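Local coordinates for protein alanine racemase (Enterococcus faecalis, PDB 3E5P) that belongs to the alanine racemase family, two-domain proteins with an N-terminal TIM barrel and a C-terminal beta domain, and carries bound pyridoxal-5'-phosphate and propanoic acid, at residues H6-L11 with T250-H255; I284-G289 with G310-D315; F297-N302 with V331-K336. The protein carries 1 engineered substitution. One frame throughout, in Å; residues are numbered along the deposited sequence.

How the contacts relate
The chain starts in the beta domain: in contact 1, strand 10-13, which begins in 6-11, pairs with strand 247-252, and the 238 residues between the segments, including the TIM barrel, form the loop it closes. Contact 2 opens only after contact 1 has closed; it brings loop 284-289 against loop 310-315 beside the propanoic acid. Contact 3 crosses it, because 297-302 lies between the segments of contact 2 and 331-336 after both. Contacts 1 and 3 share one mixed sheet, in which strands 247-252 and 330-332 are neighbours. Contact 2 is tied to contact 1 by the Arg7-Asp288 salt bridge, and Ile284 packs on Leu333 of contact 3.

Contact 1: H6-L11 with T250-H255; sequences HRPTRL and TSELIH
An antiparallel pairing in the mixed sheet of the C-terminal beta domain joins Arg10, at the start of strand 10-13, to Thr250 of strand 247-252, and so fastens the N-terminal end of the chain into a domain built mostly from its last third. The two residues form a hydrogen-bonded pair: Arg10 N reaches Thr250 O at 2.7 Å, and Thr250 N returns to Arg10 O at 2.8 Å with an almost straight N-H...O (169°). Thr9 CA adds a CA-H...O contact to the same Thr250 O. Threonine and serine suit the next step, being small enough for their hydroxyls to meet: Ser251 OG donates to Thr9 OG1 at 3.1 Å, and Thr9 OG1 is also bonded to Pro283 O. The long Arg10 side chain turns back over its own segment, NE bonding to Thr9 O from above the carbonyl plane at 3.3 Å, while NH2 is held by Trp5 O. Just before strand 10-13, compact Pro8 lies against the aliphatic part of Glu252, its CB 3.9 Å from Glu252 CB. The proline ring and Ile254 cross at about a right angle, with Pro8 CG 4.0 Å from Ile254 CG2.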
# COMPACT_ATOMS: atom_id res chain seq x y z
N HIS C 6 16.06 3.32 -9.49
CA HIS C 6 16.73 4.53 -9.93
C HIS C 6 16.23 5.81 -9.26
O HIS C 6 16.34 6.91 -9.81
CB HIS C 6 16.64 4.66 -11.46
CG HIS C 6 17.37 3.57 -12.19
ND1 HIS C 6 16.78 2.38 -12.53
CD2 HIS C 6 18.67 3.47 -12.56
CE1 HIS C 6 17.68 1.59 -13.08
NE2 HIS C 6 18.84 2.23 -13.11
N ARG C 7 15.69 5.66 -8.06
CA ARG C 7 15.17 6.78 -7.30
C ARG C 7 15.79 6.73 -5.90
O ARG C 7 15.89 5.66 -5.29
CB ARG C 7 13.66 6.69 -7.23
CG ARG C 7 13.02 7.93 -6.67
CD ARG C 7 11.55 7.72 -6.45
NE ARG C 7 11.32 6.61 -5.53
CZ ARG C 7 10.11 6.21 -5.17
NH1 ARG C 7 9.05 6.84 -5.66
NH2 ARG C 7 9.96 5.19 -4.32
N PRO C 8 16.21 7.88 -5.36
CA PRO C 8 16.84 7.96 -4.03
C PRO C 8 16.06 7.44 -2.82
O PRO C 8 16.65 7.18 -1.77
CB PRO C 8 17.19 9.44 -3.91
CG PRO C 8 16.13 10.11 -4.72
CD PRO C 8 16.04 9.23 -5.94
N THR C 9 14.75 7.27 -2.94
CA THR C 9 13.93 6.77 -1.83
C THR C 9 14.24 5.31 -1.54
O THR C 9 14.29 4.48 -2.46
CB THR C 9 12.48 6.90 -2.16
OG1 THR C 9 12.22 8.23 -2.59
CG2 THR C 9 11.63 6.58 -0.96
N ARG C 10 14.42 4.96 -0.27
CA ARG C 10 14.77 3.58 0.06
C ARG C 10 14.39 3.12 1.47
O ARG C 10 14.39 3.92 2.41
CB ARG C 10 16.28 3.39 -0.16
CG ARG C 10 16.71 1.96 -0.38
CD ARG C 10 17.51 1.82 -1.67
NE ARG C 10 16.85 2.46 -2.80
CZ ARG C 10 17.36 2.54 -4.02
NH1 ARG C 10 18.55 2.02 -4.28
NH2 ARG C 10 16.70 3.17 -4.98
N LEU C 11 14.08 1.83 1.61
CA LEU C 11 13.72 1.22 2.88
C LEU C 11 14.88 0.33 3.35
O LEU C 11 15.21 -0.65 2.69
CB LEU C 11 12.47 0.34 2.72
CG LEU C 11 11.05 0.93 2.85
CD1 LEU C 11 10.05 0.01 2.20
CD2 LEU C 11 10.70 1.13 4.31
N THR C 250 14.51 6.11 4.16
CA THR C 250 15.36 7.19 3.67
C THR C 250 15.01 7.72 2.30
O THR C 250 14.45 7.00 1.47
CB THR C 250 16.82 6.70 3.65
OG1 THR C 250 17.29 6.57 5.00
CG2 THR C 250 17.71 7.64 2.88
N SER C 251 15.33 8.99 2.06
CA SER C 251 15.10 9.62 0.76
C SER C 251 16.10 10.76 0.62
O SER C 251 17.09 10.81 1.35
CB SER C 251 13.67 10.15 0.63
OG SER C 251 13.38 10.44 -0.73
N GLU C 252 15.85 11.69 -0.30
CA GLU C 252 16.78 12.78 -0.50
C GLU C 252 16.15 13.97 -1.22
O GLU C 252 15.26 13.81 -2.04
CB GLU C 252 18.00 12.27 -1.28
CG GLU C 252 18.33 13.03 -2.57
CD GLU C 252 19.62 12.55 -3.25
OE1 GLU C 252 20.02 13.18 -4.26
OE2 GLU C 252 20.22 11.55 -2.79
N LEU C 253 16.63 15.17 -0.89
CA LEU C 253 16.13 16.39 -1.52
C LEU C 253 16.57 16.32 -2.98
O LEU C 253 17.74 16.06 -3.25
CB LEU C 253 16.75 17.64 -0.88
CG LEU C 253 16.46 17.95 0.60
CD1 LEU C 253 17.18 19.23 1.00
CD2 LEU C 253 14.95 18.09 0.83
N ILE C 254 15.65 16.53 -3.91
CA ILE C 254 16.04 16.48 -5.31
C ILE C 254 15.77 17.82 -5.97
O ILE C 254 15.85 17.96 -7.18
CB ILE C 254 15.27 15.40 -6.07
CG1 ILE C 254 13.77 15.63 -5.93
CG2 ILE C 254 15.69 14.03 -5.57
CD1 ILE C 254 12.95 14.77 -6.86
N HIS C 255 15.45 18.81 -5.15
CA HIS C 255 15.17 20.15 -5.63
C HIS C 255 14.99 21.05 -4.43
O HIS C 255 14.28 20.70 -3.50
CB HIS C 255 13.90 20.14 -6.50
CG HIS C 255 13.63 21.45 -7.19
ND1 HIS C 255 12.61 22.29 -6.81
CD2 HIS C 255 14.25 22.05 -8.23
CE1 HIS C 255 12.61 23.35 -7.60
NE2 HIS C 255 13.59 23.23 -8.46

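Contact 2: I284-G289 with G310-D315; sequences IGYADG and GRVCMD. With PPI (propanoic acid), chain K.
Two loops of the C-terminal beta domain meet beside the bound propanoic acid, where the 3-10 turn 286-288 lays the ring of Tyr286 against the backbone of Cys313 and Met314. The ring gets there because chi1 of 54° puts CG between the backbone N and the carbonyl carbon. Met314 CA then sits over one face in a CH-pi contact, 3.5 Å from the ring centroid and 14° off its normal, while Val312 O lies at the edge, near the ring plane. Tyrosine suits this place by offering a broad flat face to the Cys313-Met314 peptide. Met314 has CG anti to its backbone N (chi1 -172°) and an extended chi2, then bends at chi3; CB packs on Tyr286 CZ, and CG meets Ala287 CB at 3.5 Å. The flexible thioether chain thus follows both the ring and the small methyl of alanine.

Backbone bonds fix the loops in register. Tyr286 N donates to Cys313 O at 3.0 Å, in the carbonyl plane, and Ala287 N uses an in-plane lone pair of Met314 O at 3.1 Å. Gly285 fits because its CA lies directly against Cys313 O and Met314 O, where a CB would collide. Asp288 folds back to the residue before the turn, OD2 accepting from Gly285 N through its anti lone pair; salt bridges from Arg365 to OD2 and Arg7 to OD1 probably favour its charged form. Arg365 also pairs with Asp315, which touches the pyridoxal-5'-phosphate, and Cys360 of the second subunit packs on Met314. The peptide beneath the tyrosine ring holds the ligand directly: Met314 N donates to propanoic acid O2 at 3.0 Å.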
# COMPACT_ATOMS: atom_id res chain seq x y z
N ILE C 284 9.00 11.01 -2.57
CA ILE C 284 8.19 9.97 -1.93
C ILE C 284 6.80 10.57 -1.78
O ILE C 284 6.67 11.73 -1.36
CB ILE C 284 8.71 9.57 -0.54
CG1 ILE C 284 7.89 8.39 -0.00
CG2 ILE C 284 8.58 10.74 0.43
CD1 ILE C 284 8.50 7.71 1.22
N GLY C 285 5.77 9.81 -2.15
CA GLY C 285 4.41 10.30 -2.05
C GLY C 285 3.49 9.28 -1.42
O GLY C 285 3.95 8.26 -0.91
N TYR C 286 2.18 9.52 -1.46
CA TYR C 286 1.28 8.55 -0.87
C TYR C 286 1.25 7.22 -1.62
O TYR C 286 1.13 6.18 -0.99
CB TYR C 286 -0.13 9.14 -0.68
CG TYR C 286 -0.79 9.74 -1.90
CD1 TYR C 286 -1.38 8.93 -2.86
CD2 TYR C 286 -0.85 11.13 -2.06
CE1 TYR C 286 -2.02 9.48 -3.97
CE2 TYR C 286 -1.49 11.70 -3.16
CZ TYR C 286 -2.07 10.86 -4.12
OH TYR C 286 -2.65 11.39 -5.25
N ALA C 287 1.41 7.24 -2.94
CA ALA C 287 1.42 6.00 -3.72
C ALA C 287 2.53 5.07 -3.24
O ALA C 287 2.59 3.90 -3.63
CB ALA C 287 1.60 6.30 -5.20
N ASP C 288 3.43 5.59 -2.41
CA ASP C 288 4.54 4.83 -1.86
C ASP C 288 4.19 4.44 -0.44
O ASP C 288 4.92 3.69 0.20
CB ASP C 288 5.83 5.68 -1.81
CG ASP C 288 6.39 5.97 -3.19
OD1 ASP C 288 6.91 5.04 -3.83
OD2 ASP C 288 6.31 7.13 -3.62
N GLY C 289 3.08 4.97 0.06
CA GLY C 289 2.69 4.66 1.43
C GLY C 289 2.82 5.85 2.36
O GLY C 289 2.35 5.80 3.49
N GLY C 310 2.07 21.75 2.81
CA GLY C 310 1.35 21.56 1.57
C GLY C 310 0.93 20.11 1.36
O GLY C 310 1.44 19.20 2.00
N ARG C 311 0.00 19.90 0.44
CA ARG C 311 -0.49 18.54 0.20
C ARG C 311 0.55 17.54 -0.28
O ARG C 311 1.30 17.80 -1.21
CB ARG C 311 -1.65 18.58 -0.80
CG ARG C 311 -2.92 17.94 -0.29
CD ARG C 311 -3.36 18.59 0.98
NE ARG C 311 -4.80 18.54 1.17
CZ ARG C 311 -5.42 19.10 2.20
NH1 ARG C 311 -4.71 19.73 3.12
NH2 ARG C 311 -6.74 19.09 2.29
N VAL C 312 0.59 16.38 0.37
CA VAL C 312 1.50 15.32 -0.03
C VAL C 312 1.01 14.84 -1.38
O VAL C 312 -0.15 14.49 -1.52
CB VAL C 312 1.43 14.12 0.93
CG1 VAL C 312 2.24 12.96 0.37
CG2 VAL C 312 1.96 14.52 2.31
N CYS C 313 1.88 14.82 -2.38
CA CYS C 313 1.47 14.36 -3.70
C CYS C 313 1.54 12.84 -3.83
O CYS C 313 1.90 12.12 -2.89
CB CYS C 313 2.35 14.99 -4.78
SG CYS C 313 2.29 16.79 -4.79
N MET C 314 1.20 12.34 -5.00
CA MET C 314 1.23 10.91 -5.22
C MET C 314 2.66 10.40 -5.17
O MET C 314 2.92 9.37 -4.55
CB MET C 314 0.61 10.59 -6.57
CG MET C 314 0.39 9.11 -6.85
SD MET C 314 -0.41 8.95 -8.45
CE MET C 314 -2.15 9.04 -8.01
N ASP C 315 3.58 11.14 -5.78
CA ASP C 315 4.98 10.71 -5.84
C ASP C 315 6.02 11.59 -5.15
O ASP C 315 7.22 11.34 -5.29
CB ASP C 315 5.39 10.54 -7.29
CG ASP C 315 4.32 9.89 -8.12
OD1 ASP C 315 4.00 8.71 -7.84
OD2 ASP C 315 3.78 10.55 -9.03
C1 PPI K . -1.49 13.93 -6.70
C2 PPI K . -2.63 14.16 -5.72
C3 PPI K . -3.82 14.90 -6.32
O1 PPI K . -1.68 13.21 -7.71
O2 PPI K . -0.38 14.45 -6.45

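Contact 3: F297-N302 with V331-K336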
# COMPACT_ATOMS: atom_id res chain seq x y z
N PHE C 297 3.58 16.48 9.70
CA PHE C 297 4.67 15.67 10.24
C PHE C 297 6.00 16.31 9.86
O PHE C 297 6.06 17.13 8.93
CB PHE C 297 4.58 14.24 9.68
CG PHE C 297 5.29 13.21 10.51
CD1 PHE C 297 4.86 12.91 11.80
CD2 PHE C 297 6.37 12.51 9.99
CE1 PHE C 297 5.51 11.94 12.57
CE2 PHE C 297 7.03 11.52 10.77
CZ PHE C 297 6.59 11.24 12.04
N THR C 298 7.06 15.96 10.58
CA THR C 298 8.37 16.53 10.31
C THR C 298 9.36 15.42 10.07
O THR C 298 9.38 14.42 10.79
CB THR C 298 8.88 17.38 11.50
OG1 THR C 298 8.94 16.57 12.68
CG2 THR C 298 7.97 18.57 11.74
N VAL C 299 10.18 15.58 9.03
CA VAL C 299 11.19 14.58 8.71
C VAL C 299 12.55 15.19 9.02
O VAL C 299 12.64 16.37 9.36
CB VAL C 299 11.11 14.14 7.23
CG1 VAL C 299 9.81 13.39 6.99
CG2 VAL C 299 11.22 15.35 6.31
N LEU C 300 13.59 14.38 8.90
CA LEU C 300 14.93 14.85 9.22
C LEU C 300 15.88 15.08 8.05
O LEU C 300 15.88 14.32 7.07
CB LEU C 300 15.58 13.87 10.19
CG LEU C 300 14.66 13.37 11.30
CD1 LEU C 300 15.39 12.31 12.13
CD2 LEU C 300 14.24 14.55 12.15
N VAL C 301 16.68 16.14 8.19
CA VAL C 301 17.71 16.55 7.24
C VAL C 301 18.81 17.22 8.06
O VAL C 301 18.53 18.11 8.87
CB VAL C 301 17.17 17.56 6.19
CG1 VAL C 301 16.62 18.77 6.89
CG2 VAL C 301 18.29 17.98 5.26
N ASN C 302 20.04 16.76 7.88
CA ASN C 302 21.19 17.28 8.62
C ASN C 302 20.91 17.41 10.11
O ASN C 302 21.30 18.38 10.76
CB ASN C 302 21.65 18.62 8.04
CG ASN C 302 22.23 18.48 6.64
OD1 ASN C 302 22.97 17.54 6.35
ND2 ASN C 302 21.90 19.43 5.77
N VAL C 331 17.38 12.64 3.38
CA VAL C 331 16.22 12.97 4.18
C VAL C 331 15.76 11.73 4.93
O VAL C 331 15.40 10.73 4.31
CB VAL C 331 15.06 13.46 3.29
CG1 VAL C 331 13.92 13.96 4.17
CG2 VAL C 331 15.55 14.56 2.34
N THR C 332 15.79 11.78 6.26
CA THR C 332 15.38 10.65 7.07
C THR C 332 13.90 10.75 7.44
O THR C 332 13.51 11.56 8.28
CB THR C 332 16.20 10.54 8.39
OG1 THR C 332 17.57 10.26 8.07
CG2 THR C 332 15.68 9.41 9.27
N LEU C 333 13.09 9.91 6.82
CA LEU C 333 11.66 9.90 7.09
C LEU C 333 11.38 9.14 8.39
O LEU C 333 10.64 9.60 9.25
CB LEU C 333 10.93 9.27 5.92
CG LEU C 333 11.16 10.04 4.61
CD1 LEU C 333 10.64 9.21 3.44
CD2 LEU C 333 10.44 11.37 4.66
N VAL C 334 12.01 7.98 8.52
CA VAL C 334 11.88 7.13 9.69
C VAL C 334 13.30 6.71 10.05
O VAL C 334 14.05 6.26 9.19
CB VAL C 334 11.04 5.86 9.38
CG1 VAL C 334 11.03 4.92 10.59
CG2 VAL C 334 9.62 6.26 8.99
N GLY C 335 13.67 6.85 11.32
CA GLY C 335 15.02 6.49 11.74
C GLY C 335 15.66 7.60 12.56
O GLY C 335 15.00 8.58 12.89
N LYS C 336 16.94 7.44 12.88
CA LYS C 336 17.66 8.44 13.68
C LYS C 336 18.61 9.27 12.84
O LYS C 336 19.10 8.81 11.80
CB LYS C 336 18.44 7.77 14.81
CG LYS C 336 17.63 6.76 15.61
CD LYS C 336 18.14 6.56 17.03
CE LYS C 336 19.43 5.78 17.08
NZ LYS C 336 19.80 5.47 18.49
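With chi1 of -66°, Val299 places CG1 anti to its carbonyl carbon and CG2 between that carbon and the backbone N. From there CG2 meets Val331 CG1 at 3.7 Å, while the CG1 branch faces Leu333, whose side chain runs alongside it and points the same way. Branched and aliphatic residues suit this buried face, which Trp290 also covers by packing on both Val299 and Leu333. On the other face, the pairing sets Leu300 CB against Thr332 CB at 3.8 Å. A chi1 of -43° turns Leu300 CG over Thr332 O and sends CD1 on towards Gly335 O; Asn342 and Glu340 of strand 340-342 touch the same leucine. Threonine fits opposite, since its beta-branched side chain favours an extended backbone and gives the leucine a carbon to rest on. The main chains of these two residues are bonded both ways: Leu300 N to Thr332 O at 2.9 Å and Thr332 N to Leu300 O at 2.7 Å, the latter more bent. Past Thr332 the chain turns a corner, and Leu333 and Val334 both face Leu249 in a classic beta bulge. The whole is an antiparallel strand pair, 298-301 with 330-332, in the mixed sheet of the C-terminal beta domain.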